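Local structure of saframycin Mx1 synthetase B (Legionella pneumophila subsp. pneumophila, 3KXW) at residues Phe492-Glu497 with Phe560-Leu565; Tyr500-Met505 with His533-His538; Val537-Leu542 with Val573-Leu578. The protein is an AMP-binding enzyme of the ANL superfamily, with a large N-terminal part followed by a smaller C-terminal alpha/beta domain. One frame throughout, in Å; residues are numbered along the deposited sequence.

Contact 1: residues Phe492-Glu497 with Phe560-Leu565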
loop_
_atom_site.group_PDB
_atom_site.type_symbol
_atom_site.label_atom_id
_atom_site.label_comp_id
_atom_site.label_asym_id
_atom_site.label_seq_id
_atom_site.Cartn_x
_atom_site.Cartn_y
_atom_site.Cartn_z
ATOM N N PHE A 492 3.441 -5.404 -20.346
ATOM C CA PHE A 492 2.412 -6.422 -20.304
ATOM C C PHE A 492 2.665 -7.313 -19.123
ATOM O O PHE A 492 3.769 -7.336 -18.579
ATOM C CB PHE A 492 2.393 -7.244 -21.596
ATOM C CG PHE A 492 3.736 -7.760 -22.014
ATOM C CD1 PHE A 492 4.157 -9.031 -21.646
ATOM C CD2 PHE A 492 4.591 -6.974 -22.759
ATOM C CE1 PHE A 492 5.404 -9.510 -22.024
ATOM C CE2 PHE A 492 5.845 -7.450 -23.139
ATOM C CZ PHE A 492 6.243 -8.719 -22.779
ATOM N N VAL A 493 1.654 -8.087 -18.755
ATOM C CA VAL A 493 1.796 -9.032 -17.656
ATOM C C VAL A 493 1.830 -10.455 -18.162
ATOM O O VAL A 493 1.010 -10.855 -19.000
ATOM C CB VAL A 493 0.635 -8.898 -16.657
ATOM C CG1 VAL A 493 0.791 -9.920 -15.517
ATOM C CG2 VAL A 493 0.602 -7.504 -16.107
ATOM N N ILE A 494 2.787 -11.214 -17.640
ATOM C CA ILE A 494 2.993 -12.612 -17.988
ATOM C C ILE A 494 2.596 -13.453 -16.798
ATOM O O ILE A 494 2.953 -13.112 -15.672
ATOM C CB ILE A 494 4.488 -12.858 -18.272
ATOM C CG1 ILE A 494 4.895 -12.070 -19.510
ATOM C CG2 ILE A 494 4.793 -14.333 -18.445
ATOM C CD1 ILE A 494 3.893 -12.195 -20.620
ATOM N N GLN A 495 1.850 -14.532 -17.024
ATOM C CA GLN A 495 1.622 -15.489 -15.938
ATOM C C GLN A 495 2.621 -16.615 -16.082
ATOM O O GLN A 495 2.728 -17.218 -17.141
ATOM C CB GLN A 495 0.204 -16.042 -15.922
ATOM C CG GLN A 495 -0.056 -16.852 -14.656
ATOM C CD GLN A 495 -1.377 -17.601 -14.675
ATOM O OE1 GLN A 495 -2.072 -17.639 -15.686
ATOM N NE2 GLN A 495 -1.728 -18.203 -13.541
ATOM N N GLU A 496 3.365 -16.888 -15.020
ATOM C CA GLU A 496 4.526 -17.748 -15.134
ATOM C C GLU A 496 4.647 -18.610 -13.886
ATOM O O GLU A 496 5.079 -18.138 -12.834
ATOM C CB GLU A 496 5.766 -16.875 -15.332
ATOM C CG GLU A 496 7.088 -17.610 -15.409
ATOM C CD GLU A 496 8.155 -16.743 -16.022
ATOM O OE1 GLU A 496 8.350 -16.833 -17.250
ATOM O OE2 GLU A 496 8.772 -15.945 -15.286
ATOM N N GLU A 497 4.263 -19.878 -14.030
ATOM C CA GLU A 497 4.038 -20.805 -12.913
ATOM C C GLU A 497 3.620 -20.140 -11.608
ATOM O O GLU A 497 4.450 -19.733 -10.785
ATOM C CB GLU A 497 5.218 -21.775 -12.714
ATOM C CG GLU A 497 6.486 -21.137 -12.202
ATOM C CD GLU A 497 7.710 -21.958 -12.544
ATOM O OE1 GLU A 497 7.801 -23.128 -12.087
ATOM O OE2 GLU A 497 8.586 -21.424 -13.266
ATOM N N PHE A 560 3.476 -8.607 -30.137
ATOM C CA PHE A 560 4.725 -9.088 -30.727
ATOM C C PHE A 560 5.744 -9.406 -29.637
ATOM O O PHE A 560 6.359 -10.474 -29.647
ATOM C CB PHE A 560 5.298 -8.061 -31.712
ATOM C CG PHE A 560 6.706 -8.368 -32.153
ATOM C CD1 PHE A 560 6.946 -9.022 -33.353
ATOM C CD2 PHE A 560 7.788 -8.015 -31.361
ATOM C CE1 PHE A 560 8.247 -9.314 -33.762
ATOM C CE2 PHE A 560 9.087 -8.314 -31.756
ATOM C CZ PHE A 560 9.313 -8.964 -32.958
ATOM N N CYS A 561 5.904 -8.480 -28.690
ATOM C CA CYS A 561 6.885 -8.631 -27.621
ATOM C C CYS A 561 6.523 -9.788 -26.709
ATOM O O CYS A 561 7.383 -10.552 -26.263
ATOM C CB CYS A 561 6.962 -7.356 -26.774
ATOM S SG CYS A 561 7.627 -5.906 -27.622
ATOM N N ARG A 562 5.242 -9.898 -26.395
ATOM C CA ARG A 562 4.792 -10.993 -25.551
ATOM C C ARG A 562 5.079 -12.334 -26.230
ATOM O O ARG A 562 5.567 -13.264 -25.594
ATOM C CB ARG A 562 3.308 -10.842 -25.240
ATOM C CG ARG A 562 2.713 -12.013 -24.506
ATOM C CD ARG A 562 1.189 -11.917 -24.541
ATOM N NE ARG A 562 0.658 -10.969 -23.562
ATOM C CZ ARG A 562 0.539 -11.228 -22.260
ATOM N NH1 ARG A 562 0.943 -12.404 -21.780
ATOM N NH2 ARG A 562 0.031 -10.315 -21.439
ATOM N N LYS A 563 4.813 -12.402 -27.535
ATOM C CA LYS A 563 4.944 -13.653 -28.284
ATOM C C LYS A 563 6.390 -14.068 -28.511
ATOM O O LYS A 563 6.710 -15.260 -28.500
ATOM C CB LYS A 563 4.211 -13.571 -29.627
ATOM C CG LYS A 563 4.653 -14.657 -30.605
ATOM C CD LYS A 563 3.914 -14.589 -31.936
ATOM C CE LYS A 563 4.458 -15.639 -32.902
ATOM N NZ LYS A 563 3.367 -16.310 -33.671
ATOM N N HIS A 564 7.269 -13.091 -28.714
ATOM C CA HIS A 564 8.668 -13.407 -28.981
ATOM C C HIS A 564 9.555 -13.462 -27.736
ATOM O O HIS A 564 10.681 -13.939 -27.796
ATOM C CB HIS A 564 9.236 -12.479 -30.053
ATOM C CG HIS A 564 8.635 -12.697 -31.406
ATOM N ND1 HIS A 564 7.595 -11.932 -31.888
ATOM C CD2 HIS A 564 8.907 -13.612 -32.367
ATOM C CE1 HIS A 564 7.266 -12.355 -33.098
ATOM N NE2 HIS A 564 8.047 -13.372 -33.412
ATOM N N LEU A 565 9.046 -12.990 -26.606
ATOM C CA LEU A 565 9.690 -13.280 -25.342
ATOM C C LEU A 565 9.426 -14.745 -25.057
ATOM O O LEU A 565 10.294 -15.472 -24.572
ATOM C CB LEU A 565 9.093 -12.433 -24.222
ATOM C CG LEU A 565 9.975 -12.274 -22.988
ATOM C CD1 LEU A 565 11.360 -11.806 -23.423
ATOM C CD2 LEU A 565 9.368 -11.281 -22.014
HETATM O O HOH W 1 0.893 -14.531 -19.907
#
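Phe492 and Arg562 join the edge strand 486-496 of the C-terminal mixed sheet to helix 554-567, an alpha/beta layer packing in which the strand and helix axes run 31° apart. The polar part belongs to Arg562. Phe492 and Ile494 pair inward with Thr503 and Lys501, so Val493 O is turned off the outer border of the sheet, and both terminal nitrogens of the arginine converge on it. NH2 of Arg562 gives the firm bond to Val493 O at 2.7 Å, and NH1 adds a weak one. A bend at chi3 (-79°) swings the guanidinium back to the strand.

The apolar part centres on the Phe492 ring. Arg562 CB sits over one face as a CH-pi contact, 4.2 Å from the centroid. Leu565 CD2 meets the ring at its edge, 4.1 Å from Phe492 CZ, while Cys561 CB approaches Phe492 CE2 obliquely at 3.8 Å. Phe492 CD1 in turn lies over the guanidinium face, the two planes inclined by 51°. A water bridges the two segments, accepting from Gln495 N at 3.0 Å and, weakly, from Arg562 NH1 at 2.8 Å.

Contact 2: residues Tyr500-Met505 with His533-His538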
loop_
_atom_site.group_PDB
_atom_site.type_symbol
_atom_site.label_atom_id
_atom_site.label_comp_id
_atom_site.label_asym_id
_atom_site.label_seq_id
_atom_site.Cartn_x
_atom_site.Cartn_y
_atom_site.Cartn_z
ATOM N N TYR A 500 2.251 -13.836 -11.281
ATOM C CA TYR A 500 2.117 -12.869 -12.361
ATOM C C TYR A 500 3.282 -11.891 -12.317
ATOM O O TYR A 500 3.700 -11.480 -11.246
ATOM C CB TYR A 500 0.791 -12.125 -12.263
ATOM C CG TYR A 500 -0.411 -12.980 -12.585
ATOM C CD1 TYR A 500 -0.906 -13.061 -13.887
ATOM C CD2 TYR A 500 -1.047 -13.715 -11.591
ATOM C CE1 TYR A 500 -2.011 -13.839 -14.185
ATOM C CE2 TYR A 500 -2.142 -14.506 -11.878
ATOM C CZ TYR A 500 -2.624 -14.563 -13.171
ATOM O OH TYR A 500 -3.718 -15.345 -13.442
ATOM N N LYS A 501 3.804 -11.519 -13.482
ATOM C CA LYS A 501 4.967 -10.624 -13.528
ATOM C C LYS A 501 4.720 -9.497 -14.518
ATOM O O LYS A 501 4.556 -9.744 -15.698
ATOM C CB LYS A 501 6.228 -11.397 -13.931
ATOM C CG LYS A 501 6.492 -12.677 -13.117
ATOM C CD LYS A 501 7.848 -13.323 -13.453
ATOM C CE LYS A 501 8.985 -12.649 -12.693
ATOM N NZ LYS A 501 8.700 -12.591 -11.224
ATOM N N LEU A 502 4.664 -8.271 -14.018
ATOM C CA LEU A 502 4.603 -7.114 -14.884
ATOM C C LEU A 502 5.931 -7.010 -15.613
ATOM O O LEU A 502 6.995 -6.988 -14.986
ATOM C CB LEU A 502 4.355 -5.862 -14.061
ATOM C CG LEU A 502 4.437 -4.536 -14.794
ATOM C CD1 LEU A 502 3.549 -4.531 -16.066
ATOM C CD2 LEU A 502 4.089 -3.372 -13.843
ATOM N N THR A 503 5.871 -6.925 -16.931
ATOM C CA THR A 503 7.083 -7.010 -17.752
ATOM C C THR A 503 7.170 -5.802 -18.649
ATOM O O THR A 503 6.201 -5.457 -19.284
ATOM C CB THR A 503 7.035 -8.269 -18.615
ATOM O OG1 THR A 503 6.835 -9.408 -17.761
ATOM C CG2 THR A 503 8.334 -8.456 -19.418
ATOM N N VAL A 504 8.333 -5.160 -18.706
ATOM C CA VAL A 504 8.504 -4.002 -19.567
ATOM C C VAL A 504 9.617 -4.324 -20.545
ATOM O O VAL A 504 10.674 -4.770 -20.132
ATOM C CB VAL A 504 8.880 -2.745 -18.763
ATOM C CG1 VAL A 504 9.314 -1.614 -19.707
ATOM C CG2 VAL A 504 7.715 -2.313 -17.843
HETATM N N MSE A 505 9.380 -4.124 -21.834
HETATM C CA MSE A 505 10.442 -4.335 -22.827
HETATM C C MSE A 505 10.728 -3.024 -23.555
HETATM O O MSE A 505 9.798 -2.356 -24.001
HETATM C CB MSE A 505 10.026 -5.402 -23.845
HETATM C CG MSE A 505 11.130 -5.808 -24.805
HETATM SE SE MSE A 505 10.506 -7.277 -25.972
HETATM C CE MSE A 505 10.430 -8.699 -24.612
ATOM N N HIS A 533 2.179 4.905 -11.493
ATOM C CA HIS A 533 1.102 3.910 -11.575
ATOM C C HIS A 533 0.874 3.070 -10.324
ATOM O O HIS A 533 -0.053 2.251 -10.267
ATOM C CB HIS A 533 1.335 3.003 -12.785
ATOM C CG HIS A 533 1.460 3.770 -14.056
ATOM N ND1 HIS A 533 0.367 4.285 -14.719
ATOM C CD2 HIS A 533 2.550 4.181 -14.743
ATOM C CE1 HIS A 533 0.780 4.942 -15.794
ATOM N NE2 HIS A 533 2.102 4.896 -15.829
ATOM N N GLN A 534 1.712 3.281 -9.324
ATOM C CA GLN A 534 1.649 2.471 -8.106
ATOM C C GLN A 534 1.716 0.990 -8.447
ATOM O O GLN A 534 0.994 0.181 -7.859
ATOM C CB GLN A 534 0.374 2.793 -7.297
ATOM C CG GLN A 534 0.370 4.187 -6.662
ATOM C CD GLN A 534 0.298 5.296 -7.693
ATOM O OE1 GLN A 534 -0.660 5.384 -8.472
ATOM N NE2 GLN A 534 1.310 6.155 -7.706
ATOM N N LEU A 535 2.580 0.633 -9.403
ATOM C CA LEU A 535 2.788 -0.759 -9.754
ATOM C C LEU A 535 4.278 -1.087 -9.683
ATOM O O LEU A 535 5.110 -0.189 -9.796
ATOM C CB LEU A 535 2.282 -1.051 -11.175
ATOM C CG LEU A 535 0.766 -0.908 -11.406
ATOM C CD1 LEU A 535 0.477 -0.867 -12.887
ATOM C CD2 LEU A 535 0.012 -2.059 -10.734
ATOM N N GLU A 536 4.601 -2.361 -9.486
ATOM C CA GLU A 536 6.001 -2.796 -9.435
ATOM C C GLU A 536 6.404 -3.642 -10.636
ATOM O O GLU A 536 5.879 -4.736 -10.820
ATOM C CB GLU A 536 6.274 -3.603 -8.165
ATOM C CG GLU A 536 5.908 -2.880 -6.887
ATOM C CD GLU A 536 4.527 -3.256 -6.427
ATOM O OE1 GLU A 536 3.625 -3.348 -7.277
ATOM O OE2 GLU A 536 4.327 -3.489 -5.219
ATOM N N VAL A 537 7.359 -3.156 -11.434
ATOM C CA VAL A 537 7.899 -3.958 -12.551
ATOM C C VAL A 537 8.734 -5.142 -12.069
ATOM O O VAL A 537 9.643 -4.977 -11.254
ATOM C CB VAL A 537 8.780 -3.113 -13.484
ATOM C CG1 VAL A 537 9.305 -3.990 -14.630
ATOM C CG2 VAL A 537 7.984 -1.927 -14.033
ATOM N N HIS A 538 8.450 -6.341 -12.583
ATOM C CA HIS A 538 9.147 -7.537 -12.130
ATOM C C HIS A 538 10.270 -7.939 -13.064
ATOM O O HIS A 538 11.296 -8.498 -12.634
ATOM C CB HIS A 538 8.172 -8.695 -11.948
ATOM C CG HIS A 538 7.033 -8.371 -11.027
ATOM N ND1 HIS A 538 7.200 -8.204 -9.667
ATOM C CD2 HIS A 538 5.718 -8.147 -11.278
ATOM C CE1 HIS A 538 6.031 -7.906 -9.119
ATOM N NE2 HIS A 538 5.116 -7.868 -10.075
HETATM O O HOH W 2 11.145 -10.834 -10.932
#
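Leu502 O is gripped by two successive backbone N-H groups, those of His538 and Thr539. The bond from His538 N to Leu502 O is 2.9 Å long with 156° at the hydrogen, and it lies in the carbonyl plane. This is the return leg of a beta-alpha-beta crossover: strand 499-508 leads to helix 515-533, Gln534 leaves the helix with positive phi, and the loop comes back across the strand at about a right angle before strand 539-544 begins alongside.

Toward helices 469-479 and 515-533, Leu502 fills the angle between loop and strand. With CG anti to the backbone N (chi1 173°), its side chain extends toward the loop, and Leu502 CD2 meets Leu535 CB at 4.0 Å and Val537 CG2 at 4.2 Å. Val504 CG2 meets Val537 CG2 at 3.8 Å, the two valines crossing nearly perpendicularly. Ile473 and Leu477 cover Leu502 and Val504, and Phe526 and Val529 cover Val537.

The His538 ring points its CD2 edge at Leu502 N, an approach too short to be taken at face value. Lys501, bent at chi3 and chi4, folds over His538 CB, and a water accepts from Lys501 NZ at 3.0 Å and donates to His538 O at 2.9 Å. The grip on Leu502 O and the water bridge thus tie the loop's end to the strand, while branched aliphatic groups pack between them.

Contact 3: residues Val537-Leu542 with Val573-Leu578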
loop_
_atom_site.group_PDB
_atom_site.type_symbol
_atom_site.label_atom_id
_atom_site.label_comp_id
_atom_site.label_asym_id
_atom_site.label_seq_id
_atom_site.Cartn_x
_atom_site.Cartn_y
_atom_site.Cartn_z
ATOM N N VAL A 537 7.359 -3.156 -11.434
ATOM C CA VAL A 537 7.899 -3.958 -12.551
ATOM C C VAL A 537 8.734 -5.142 -12.069
ATOM O O VAL A 537 9.643 -4.977 -11.254
ATOM C CB VAL A 537 8.780 -3.113 -13.484
ATOM C CG1 VAL A 537 9.305 -3.990 -14.630
ATOM C CG2 VAL A 537 7.984 -1.927 -14.033
ATOM N N HIS A 538 8.450 -6.341 -12.583
ATOM C CA HIS A 538 9.147 -7.537 -12.130
ATOM C C HIS A 538 10.270 -7.939 -13.064
ATOM O O HIS A 538 11.296 -8.498 -12.634
ATOM C CB HIS A 538 8.172 -8.695 -11.948
ATOM C CG HIS A 538 7.033 -8.371 -11.027
ATOM N ND1 HIS A 538 7.200 -8.204 -9.667
ATOM C CD2 HIS A 538 5.718 -8.147 -11.278
ATOM C CE1 HIS A 538 6.031 -7.906 -9.119
ATOM N NE2 HIS A 538 5.116 -7.868 -10.075
ATOM N N THR A 539 10.077 -7.625 -14.341
ATOM C CA THR A 539 11.001 -8.036 -15.368
ATOM C C THR A 539 11.167 -6.905 -16.370
ATOM O O THR A 539 10.187 -6.307 -16.813
ATOM C CB THR A 539 10.466 -9.287 -16.129
ATOM O OG1 THR A 539 10.220 -10.359 -15.205
ATOM C CG2 THR A 539 11.453 -9.738 -17.181
ATOM N N ILE A 540 12.408 -6.608 -16.732
ATOM C CA ILE A 540 12.656 -5.631 -17.794
ATOM C C ILE A 540 13.559 -6.247 -18.836
ATOM O O ILE A 540 14.591 -6.819 -18.490
ATOM C CB ILE A 540 13.344 -4.343 -17.257
ATOM C CG1 ILE A 540 12.481 -3.720 -16.162
ATOM C CG2 ILE A 540 13.593 -3.343 -18.403
ATOM C CD1 ILE A 540 13.132 -2.546 -15.485
ATOM N N VAL A 541 13.183 -6.110 -20.106
ATOM C CA VAL A 541 13.991 -6.659 -21.195
ATOM C C VAL A 541 14.407 -5.554 -22.160
ATOM O O VAL A 541 13.566 -4.767 -22.601
ATOM C CB VAL A 541 13.213 -7.736 -22.011
ATOM C CG1 VAL A 541 14.145 -8.405 -22.993
ATOM C CG2 VAL A 541 12.606 -8.787 -21.082
ATOM N N LEU A 542 15.696 -5.521 -22.498
ATOM C CA LEU A 542 16.245 -4.515 -23.393
ATOM C C LEU A 542 16.579 -5.222 -24.702
ATOM O O LEU A 542 17.141 -6.309 -24.684
ATOM C CB LEU A 542 17.517 -3.870 -22.793
ATOM C CG LEU A 542 17.379 -3.170 -21.424
ATOM C CD1 LEU A 542 18.682 -2.470 -20.983
ATOM C CD2 LEU A 542 16.203 -2.168 -21.374
ATOM N N VAL A 573 19.408 -7.664 -25.480
ATOM C CA VAL A 573 20.585 -6.949 -25.009
ATOM C C VAL A 573 20.839 -7.278 -23.545
ATOM O O VAL A 573 21.967 -7.567 -23.144
ATOM C CB VAL A 573 20.413 -5.432 -25.155
ATOM C CG1 VAL A 573 21.553 -4.680 -24.451
ATOM C CG2 VAL A 573 20.298 -5.046 -26.635
ATOM N N ALA A 574 19.789 -7.204 -22.730
ATOM C CA ALA A 574 19.929 -7.555 -21.319
ATOM C C ALA A 574 18.571 -7.770 -20.708
ATOM O O ALA A 574 17.556 -7.296 -21.234
ATOM C CB ALA A 574 20.704 -6.477 -20.548
ATOM N N THR A 575 18.552 -8.501 -19.601
ATOM C CA THR A 575 17.310 -8.745 -18.878
ATOM C C THR A 575 17.564 -8.409 -17.431
ATOM O O THR A 575 18.659 -8.644 -16.932
ATOM C CB THR A 575 16.861 -10.218 -19.014
ATOM O OG1 THR A 575 16.608 -10.507 -20.391
ATOM C CG2 THR A 575 15.573 -10.496 -18.227
ATOM N N TRP A 576 16.562 -7.854 -16.756
ATOM C CA TRP A 576 16.648 -7.594 -15.322
ATOM C C TRP A 576 15.464 -8.319 -14.695
ATOM O O TRP A 576 14.345 -8.217 -15.200
ATOM C CB TRP A 576 16.536 -6.081 -15.110
ATOM C CG TRP A 576 16.477 -5.555 -13.689
ATOM C CD1 TRP A 576 17.527 -5.123 -12.932
ATOM C CD2 TRP A 576 15.292 -5.309 -12.913
ATOM N NE1 TRP A 576 17.074 -4.651 -11.712
ATOM C CE2 TRP A 576 15.703 -4.756 -11.682
ATOM C CE3 TRP A 576 13.923 -5.505 -13.141
ATOM C CZ2 TRP A 576 14.792 -4.411 -10.674
ATOM C CZ3 TRP A 576 13.016 -5.169 -12.137
ATOM C CH2 TRP A 576 13.458 -4.627 -10.921
ATOM N N GLN A 577 15.713 -9.053 -13.615
ATOM C CA GLN A 577 14.654 -9.766 -12.900
ATOM C C GLN A 577 14.698 -9.401 -11.422
ATOM O O GLN A 577 15.651 -9.750 -10.712
ATOM C CB GLN A 577 14.812 -11.282 -13.055
ATOM C CG GLN A 577 14.659 -11.805 -14.488
ATOM C CD GLN A 577 13.208 -11.965 -14.908
ATOM O OE1 GLN A 577 12.314 -11.337 -14.341
ATOM N NE2 GLN A 577 12.962 -12.813 -15.905
ATOM N N LEU A 578 13.668 -8.711 -10.954
ATOM C CA LEU A 578 13.628 -8.233 -9.566
ATOM C C LEU A 578 13.929 -9.324 -8.542
ATOM O O LEU A 578 14.673 -9.102 -7.578
ATOM C CB LEU A 578 12.264 -7.601 -9.266
ATOM C CG LEU A 578 11.976 -7.243 -7.810
ATOM C CD1 LEU A 578 13.030 -6.310 -7.271
ATOM C CD2 LEU A 578 10.598 -6.607 -7.709
#
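Val573 meets Leu542 at a classic beta bulge where the antiparallel pair 539-542 and 574-577 begins. Val573 N bonds to Leu542 O at 2.8 Å, and Ala574 N reaches the same oxygen only weakly, so two residues face one. Ala574 O then accepts from Leu542 N in a nearly straight bond, 171° at the hydrogen. Thr575 forms a non-hydrogen-bonded pair with Val541, its side chain lying beside that of Val541 and pointing the same way, and Thr575 CA makes a CA-H...O contact of 3.4 Å with Ile540 O.

At Trp576 the pairing is reciprocal: Trp576 N donates to Ile540 O at 2.8 Å and Ile540 N to Trp576 O at 2.9 Å. With CG anti to the backbone N (chi1 175°), the indole reaches along the sheet, where Trp576 CE3 packs obliquely on Ile540 CG1 at 3.8 Å. The edge of the ring at Trp576 CZ3 abuts Val537 O at 3.5 Å, a buried carbonyl oxygen with no polar partner in the model. Gln577, bent at chi2, lies alongside Thr539; the bond from Thr539 OG1 to Gln577 OE1 is so short that its length is doubtful. Leu578 N ends the ladder on His538 O at 2.9 Å, just past the last strand residue.

Ile540, Leu542, Ala574 and Trp576 share the face under helix 515-533, where Phe522 stacks on the indole. Lys276 of helix 269-277 adds a cation-pi contact to Trp576, and Leu578 rests on Phe269 and Tyr273 of that helix, while strand 499-508 flanks strand 539-544 on its other side.

In the fold
All three contacts belong to the four-stranded mixed sheet of the C-terminal domain. Contacts 1 and 3 take its two outermost strands and are partly buried; contact 2, between them, is the buried one. Contacts 2 and 3 share Val537 and His538, and backbone bonds between Val504 and both Thr539 and Val541 run straight from one into the other. Contact 1 joins contact 2 through the hairpin of strands 486-496 and 499-508, and its Leu565 also packs on Val541 of contact 3. The chemistry follows position: an arginine and a water serve the outer edge in contact 1, aliphatic groups dominate contact 2, and main-chain pairing carries contact 3.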